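Local coordinates for surface-associated protein CshB (Streptococcus gordonii, PDB 6YZG) that probably helps the bacterium adhere to host fibronectin, as a cell-wall-attached streptococcal adhesin represented here by its second non-repetitive domain, at residues K43-T48 with Y208-P213; E49-R54 with K203-Y208. One frame throughout, in Å; residues are numbered along the deposited sequence.

Interaction 1. Residues K43-T48 with Y208-P213; sequences KPFNST and YKYLSP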
loop_
_atom_site.group_PDB
_atom_site.type_symbol
_atom_site.label_atom_id
_atom_site.label_comp_id
_atom_site.label_asym_id
_atom_site.label_seq_id
_atom_site.Cartn_x
_atom_site.Cartn_y
_atom_site.Cartn_z
ATOM N N LYS A 43 26.546 -1.106 6.698
ATOM C CA LYS A 43 26.451 -2.559 6.548
ATOM C C LYS A 43 25.029 -2.991 6.779
ATOM O O LYS A 43 24.253 -2.377 7.541
ATOM C CB LYS A 43 27.373 -3.309 7.501
ATOM C CG LYS A 43 28.865 -3.146 7.248
ATOM C CD LYS A 43 29.676 -4.300 7.969
ATOM C CE LYS A 43 31.104 -4.475 7.495
ATOM N NZ LYS A 43 31.224 -4.598 6.015
ATOM N N PRO A 44 24.603 -4.075 6.083
ATOM C CA PRO A 44 23.236 -4.568 6.234
ATOM C C PRO A 44 23.017 -5.477 7.458
ATOM O O PRO A 44 23.921 -5.805 8.187
ATOM C CB PRO A 44 23.031 -5.354 4.948
ATOM C CG PRO A 44 24.411 -5.952 4.707
ATOM C CD PRO A 44 25.358 -4.798 5.027
ATOM N N PHE A 45 21.750 -5.730 7.729
ATOM C CA PHE A 45 21.338 -6.365 9.005
ATOM C C PHE A 45 21.959 -7.777 9.137
ATOM O O PHE A 45 22.231 -8.200 10.268
ATOM C CB PHE A 45 19.830 -6.426 9.111
ATOM C CG PHE A 45 19.273 -6.837 10.442
ATOM C CD1 PHE A 45 19.397 -6.024 11.558
ATOM C CD2 PHE A 45 18.664 -8.064 10.565
ATOM C CE1 PHE A 45 18.836 -6.450 12.749
ATOM C CE2 PHE A 45 18.130 -8.498 11.778
ATOM C CZ PHE A 45 18.221 -7.663 12.856
ATOM N N ASN A 46 22.183 -8.472 8.053
ATOM C CA ASN A 46 22.785 -9.847 8.057
ATOM C C ASN A 46 24.248 -9.794 8.494
ATOM O O ASN A 46 24.835 -10.878 8.670
ATOM C CB ASN A 46 22.610 -10.494 6.692
ATOM C CG ASN A 46 23.152 -9.698 5.532
ATOM O OD1 ASN A 46 22.747 -8.563 5.357
ATOM N ND2 ASN A 46 24.005 -10.244 4.658
ATOM N N SER A 47 24.824 -8.634 8.722
ATOM C CA SER A 47 26.177 -8.468 9.288
ATOM C C SER A 47 26.174 -8.226 10.781
ATOM O O SER A 47 27.303 -8.076 11.340
ATOM C CB SER A 47 26.942 -7.345 8.628
ATOM O OG SER A 47 26.466 -6.068 9.003
ATOM N N THR A 48 25.013 -8.090 11.394
ATOM C CA THR A 48 24.971 -7.682 12.822
ATOM C C THR A 48 25.029 -8.859 13.801
ATOM O O THR A 48 24.662 -9.928 13.458
ATOM C CB THR A 48 23.706 -6.868 13.139
ATOM O OG1 THR A 48 22.548 -7.690 12.978
ATOM C CG2 THR A 48 23.564 -5.646 12.263
ATOM N N TYR A 208 13.519 -14.754 7.198
ATOM C CA TYR A 208 12.606 -14.998 8.333
ATOM C C TYR A 208 13.241 -14.474 9.621
ATOM O O TYR A 208 12.472 -14.145 10.579
ATOM C CB TYR A 208 12.271 -16.482 8.479
ATOM C CG TYR A 208 11.592 -17.006 7.263
ATOM C CD1 TYR A 208 10.362 -16.517 6.859
ATOM C CD2 TYR A 208 12.185 -18.021 6.526
ATOM C CE1 TYR A 208 9.714 -17.030 5.730
ATOM C CE2 TYR A 208 11.591 -18.481 5.365
ATOM C CZ TYR A 208 10.356 -17.993 4.968
ATOM O OH TYR A 208 9.794 -18.501 3.814
ATOM N N LYS A 209 14.552 -14.390 9.684
ATOM C CA LYS A 209 15.253 -13.872 10.888
ATOM C C LYS A 209 15.485 -12.353 10.749
ATOM O O LYS A 209 16.107 -11.787 11.653
ATOM C CB LYS A 209 16.506 -14.661 11.249
ATOM C CG LYS A 209 16.188 -16.122 11.581
ATOM C CD LYS A 209 15.100 -16.243 12.643
ATOM C CE LYS A 209 14.684 -17.672 12.977
ATOM N NZ LYS A 209 15.787 -18.420 13.615
ATOM N N TYR A 210 14.987 -11.671 9.729
ATOM C CA TYR A 210 14.793 -10.189 9.759
ATOM C C TYR A 210 13.530 -9.880 10.546
ATOM O O TYR A 210 13.402 -8.749 10.998
ATOM C CB TYR A 210 14.744 -9.606 8.354
ATOM C CG TYR A 210 16.077 -9.272 7.740
ATOM C CD1 TYR A 210 17.146 -10.154 7.744
ATOM C CD2 TYR A 210 16.276 -8.050 7.127
ATOM C CE1 TYR A 210 18.347 -9.809 7.172
ATOM C CE2 TYR A 210 17.469 -7.700 6.526
ATOM C CZ TYR A 210 18.522 -8.572 6.563
ATOM O OH TYR A 210 19.719 -8.303 5.932
ATOM N N LEU A 211 12.543 -10.766 10.605
ATOM C CA LEU A 211 11.271 -10.490 11.258
ATOM C C LEU A 211 11.469 -10.344 12.745
ATOM O O LEU A 211 12.380 -10.949 13.337
ATOM C CB LEU A 211 10.303 -11.612 10.894
ATOM C CG LEU A 211 10.011 -11.783 9.410
ATOM C CD1 LEU A 211 8.944 -12.851 9.211
ATOM C CD2 LEU A 211 9.703 -10.474 8.752
ATOM N N SER A 212 10.607 -9.554 13.364
ATOM C CA SER A 212 10.680 -9.380 14.831
ATOM C C SER A 212 10.400 -10.690 15.541
ATOM O O SER A 212 9.434 -11.393 15.233
ATOM C CB SER A 212 9.710 -8.336 15.296
ATOM O OG SER A 212 9.912 -8.118 16.693
ATOM N N PRO A 213 11.153 -11.013 16.573
ATOM C CA PRO A 213 10.786 -12.116 17.483
ATOM C C PRO A 213 9.487 -11.839 18.224
ATOM O O PRO A 213 8.803 -12.747 18.643
ATOM C CB PRO A 213 11.942 -12.082 18.505
ATOM C CG PRO A 213 13.085 -11.512 17.812
ATOM C CD PRO A 213 12.490 -10.490 16.870
#
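With its CG anti to the backbone N (chi1 -170°), the ring of Phe-45 reaches toward the 208-213 segment, while Tyr-210 sets its own CG beside the backbone N (chi1 -86°) and sends its phenol back toward the 45-47 turn. The two side chains thus pass each other in opposite directions and meet as a T-shaped (edge-to-face) pair, with centroids 5.0 Å apart and planes at 72°. Phe-45 CD2 is the point of the edge, standing over the middle of the Tyr-210 ring, 3.8 Å from Tyr-210 CD1. Further out, the phenol end of the same ring is packed by aliphatic carbon, Phe-45 CB lying 3.6 Å from Tyr-210 CZ. The edge of Phe-45 also approaches the carbonyl of Lys-209, with CE2 3.9 Å from Lys-209 O.

At the far end of the phenol, Tyr-210 OH lies 3.1 Å from Asn-46 OD1 and receives a weak, bent bond from Asn-46 N, at 3.3 Å. Its stronger partner is Asn-120 OD1, and the amide nitrogen of Asn-120 bonds to Asn-46 OD1, so that one neighbouring side chain serves both polar ends of this buried contact. Ile-155 of strand 153-158 packs against both side chains, and Tyr-249 of the second subunit makes an edge-to-face pair with Phe-45.

Behind Phe-45, Thr-48 OG1 bonds to Phe-45 O, 2.8 Å away, and also caps Tyr-51 N: a short 3-10 turn leads into a helix whose first turn is closed by a threonine N-cap, a common way for a helix to begin.

Interaction 2. Residues E49-R54 with K203-Y208; sequences EIYKKR and KSVDWY
Two hydrogen bonds grip one phenol oxygen: Tyr-51 OH accepts the backbone N-H of Asp-206 and is also bonded to Thr-63 OG1. The bond from Asp-206 N to Tyr-51 OH is short, 2.9 Å, and nearly straight, with an N-H...O angle of 160°, so a main-chain donor of an irregular segment is satisfied by a side chain from a helix. Tyr-51 can span the separation because its CG is anti to the backbone N (chi1 -179°), which extends the ring out from the helix flank; the nearest CA atoms, those of Tyr-51 and Asp-206, are still 9.2 Å apart.

Structurally, this is a side-chain-to-main-chain tie between the first turn of helix 49-55 and the loop that follows helix 198-201, both within the second non-repetitive domain of the adhesin. Looser apolar packing supplements it, Val-205 CG1 lying 4.3 Å from Tyr-51 CZ, oblique to the ring, and the same methyl sits over the centre of the Trp-207 ring, 3.6 Å above its plane. Asp-206 brings CB to 3.5 Å from Tyr-51 OH, but its carboxylate stands almost perpendicular to the phenol, at 87°, and is engaged elsewhere: OD2 with Thr-60 OG1, OD1 weakly with Tyr-208 N within its own segment. Three residues after Tyr-51, Arg-54 carries its guanidinium just past this segment, where NH1 bonds the carbonyl of Lys-209 and NE forms a salt bridge with Asp-285 of the second subunit.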
loop_
_atom_site.group_PDB
_atom_site.type_symbol
_atom_site.label_atom_id
_atom_site.label_comp_id
_atom_site.label_asym_id
_atom_site.label_seq_id
_atom_site.Cartn_x
_atom_site.Cartn_y
_atom_site.Cartn_z
ATOM N N GLU A 49 25.455 -8.570 15.022
ATOM C CA GLU A 49 25.456 -9.584 16.108
ATOM C C GLU A 49 24.008 -9.959 16.445
ATOM O O GLU A 49 23.792 -11.040 16.831
ATOM C CB GLU A 49 26.170 -9.061 17.352
ATOM C CG GLU A 49 27.632 -8.834 17.112
ATOM C CD GLU A 49 28.575 -10.003 17.289
ATOM O OE1 GLU A 49 28.179 -11.007 17.858
ATOM O OE2 GLU A 49 29.749 -9.851 16.899
ATOM N N ILE A 50 23.071 -9.025 16.281
ATOM C CA ILE A 50 21.639 -9.325 16.476
ATOM C C ILE A 50 21.258 -10.517 15.575
ATOM O O ILE A 50 20.663 -11.491 16.004
ATOM C CB ILE A 50 20.748 -8.101 16.226
ATOM C CG1 ILE A 50 21.079 -6.911 17.150
ATOM C CG2 ILE A 50 19.307 -8.530 16.296
ATOM C CD1 ILE A 50 20.732 -5.616 16.489
ATOM N N TYR A 51 21.569 -10.377 14.291
ATOM C CA TYR A 51 21.227 -11.412 13.301
ATOM C C TYR A 51 22.041 -12.722 13.586
ATOM O O TYR A 51 21.420 -13.780 13.521
ATOM C CB TYR A 51 21.534 -10.858 11.903
ATOM C CG TYR A 51 21.205 -11.825 10.805
ATOM C CD1 TYR A 51 19.931 -11.922 10.243
ATOM C CD2 TYR A 51 22.203 -12.685 10.330
ATOM C CE1 TYR A 51 19.653 -12.772 9.202
ATOM C CE2 TYR A 51 21.926 -13.547 9.288
ATOM C CZ TYR A 51 20.669 -13.575 8.717
ATOM O OH TYR A 51 20.416 -14.504 7.712
ATOM N N LYS A 52 23.305 -12.549 13.912
ATOM C CA LYS A 52 24.185 -13.724 14.291
ATOM C C LYS A 52 23.463 -14.537 15.351
ATOM O O LYS A 52 23.303 -15.787 15.202
ATOM C CB LYS A 52 25.535 -13.234 14.764
ATOM C CG LYS A 52 26.437 -14.377 15.217
ATOM C CD LYS A 52 27.643 -13.914 15.910
ATOM C CE LYS A 52 28.634 -15.061 16.060
ATOM N NZ LYS A 52 29.741 -14.650 16.954
ATOM N N LYS A 53 22.948 -13.882 16.385
ATOM C CA LYS A 53 22.268 -14.626 17.471
ATOM C C LYS A 53 20.942 -15.245 17.025
ATOM O O LYS A 53 20.599 -16.286 17.517
ATOM C CB LYS A 53 22.168 -13.753 18.721
ATOM C CG LYS A 53 23.522 -13.362 19.302
ATOM C CD LYS A 53 23.490 -12.345 20.403
ATOM C CE LYS A 53 24.828 -11.674 20.647
ATOM N NZ LYS A 53 24.722 -10.615 21.679
ATOM N N ARG A 54 20.208 -14.589 16.138
ATOM C CA ARG A 54 18.948 -15.136 15.669
ATOM C C ARG A 54 19.177 -16.402 14.826
ATOM O O ARG A 54 18.304 -17.262 14.863
ATOM C CB ARG A 54 18.140 -14.120 14.854
ATOM C CG ARG A 54 17.714 -12.917 15.699
ATOM C CD ARG A 54 16.942 -11.992 14.823
ATOM N NE ARG A 54 16.391 -10.821 15.547
ATOM C CZ ARG A 54 15.654 -9.898 14.972
ATOM N NH1 ARG A 54 15.414 -9.913 13.672
ATOM N NH2 ARG A 54 15.242 -8.820 15.649
ATOM N N LYS A 203 18.976 -16.030 -1.647
ATOM C CA LYS A 203 19.253 -17.126 -0.714
ATOM C C LYS A 203 20.498 -16.868 0.119
ATOM O O LYS A 203 20.904 -17.777 0.930
ATOM C CB LYS A 203 19.376 -18.442 -1.513
ATOM C CG LYS A 203 18.156 -18.831 -2.306
ATOM C CD LYS A 203 16.943 -18.970 -1.516
ATOM C CE LYS A 203 15.796 -19.451 -2.380
ATOM N NZ LYS A 203 14.551 -19.510 -1.607
ATOM N N SER A 204 21.115 -15.696 0.020
ATOM C CA SER A 204 22.298 -15.333 0.818
ATOM C C SER A 204 21.894 -14.925 2.252
ATOM O O SER A 204 22.792 -14.849 3.103
ATOM C CB SER A 204 23.048 -14.214 0.178
ATOM O OG SER A 204 22.340 -12.946 0.314
ATOM N N VAL A 205 20.630 -14.707 2.516
ATOM C CA VAL A 205 20.108 -14.252 3.826
ATOM C C VAL A 205 18.907 -15.098 4.236
ATOM O O VAL A 205 18.102 -15.499 3.351
ATOM C CB VAL A 205 19.750 -12.772 3.699
ATOM C CG1 VAL A 205 19.066 -12.324 4.973
ATOM C CG2 VAL A 205 20.923 -11.896 3.337
ATOM N N ASP A 206 18.733 -15.327 5.518
ATOM C CA ASP A 206 17.537 -15.912 6.127
ATOM C C ASP A 206 16.543 -14.792 6.475
ATOM O O ASP A 206 16.648 -14.183 7.559
ATOM C CB ASP A 206 17.850 -16.785 7.325
ATOM C CG ASP A 206 16.581 -17.426 7.889
ATOM O OD1 ASP A 206 15.477 -17.150 7.403
ATOM O OD2 ASP A 206 16.729 -18.276 8.796
ATOM N N TRP A 207 15.680 -14.424 5.548
ATOM C CA TRP A 207 14.796 -13.253 5.709
ATOM C C TRP A 207 13.851 -13.509 6.860
ATOM O O TRP A 207 13.343 -12.541 7.430
ATOM C CB TRP A 207 14.038 -12.996 4.399
ATOM C CG TRP A 207 15.001 -12.725 3.301
ATOM C CD1 TRP A 207 15.369 -13.598 2.311
ATOM C CD2 TRP A 207 15.892 -11.598 3.164
ATOM N NE1 TRP A 207 16.336 -13.041 1.559
ATOM C CE2 TRP A 207 16.690 -11.786 2.005
ATOM C CE3 TRP A 207 16.067 -10.388 3.866
ATOM C CZ2 TRP A 207 17.637 -10.891 1.539
ATOM C CZ3 TRP A 207 16.988 -9.506 3.409
ATOM C CH2 TRP A 207 17.797 -9.736 2.293
ATOM N N TYR A 208 13.519 -14.754 7.198
ATOM C CA TYR A 208 12.606 -14.998 8.333
ATOM C C TYR A 208 13.241 -14.474 9.621
ATOM O O TYR A 208 12.472 -14.145 10.579
ATOM C CB TYR A 208 12.271 -16.482 8.479
ATOM C CG TYR A 208 11.592 -17.006 7.263
ATOM C CD1 TYR A 208 10.362 -16.517 6.859
ATOM C CD2 TYR A 208 12.185 -18.021 6.526
ATOM C CE1 TYR A 208 9.714 -17.030 5.730
ATOM C CE2 TYR A 208 11.591 -18.481 5.365
ATOM C CZ TYR A 208 10.356 -17.993 4.968
ATOM O OH TYR A 208 9.794 -18.501 3.814
#

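In the fold
From the N terminus, the chain leaves strand 33-41, passes through 43-48 and enters helix 49-55 at once. It then runs through strands 119-131, 134-144 and 153-158 and helices 184-193 and 198-201 before the loop 203-213 returns to both earlier segments. Interaction 2 closes the inner loop, from 49-54 to 203-208, and interaction 1 the outer one, from 43-48 to 208-213, so they nest without crossing. Tyr-208 belongs to both, their centres are 5 Å apart, and Arg-54 NH1 probably hydrogen-bonds Lys-209 O between them. Together they join the loop after strand 33-41, and the helix it leads into, to the loop before strand 224-229, beside the second subunit.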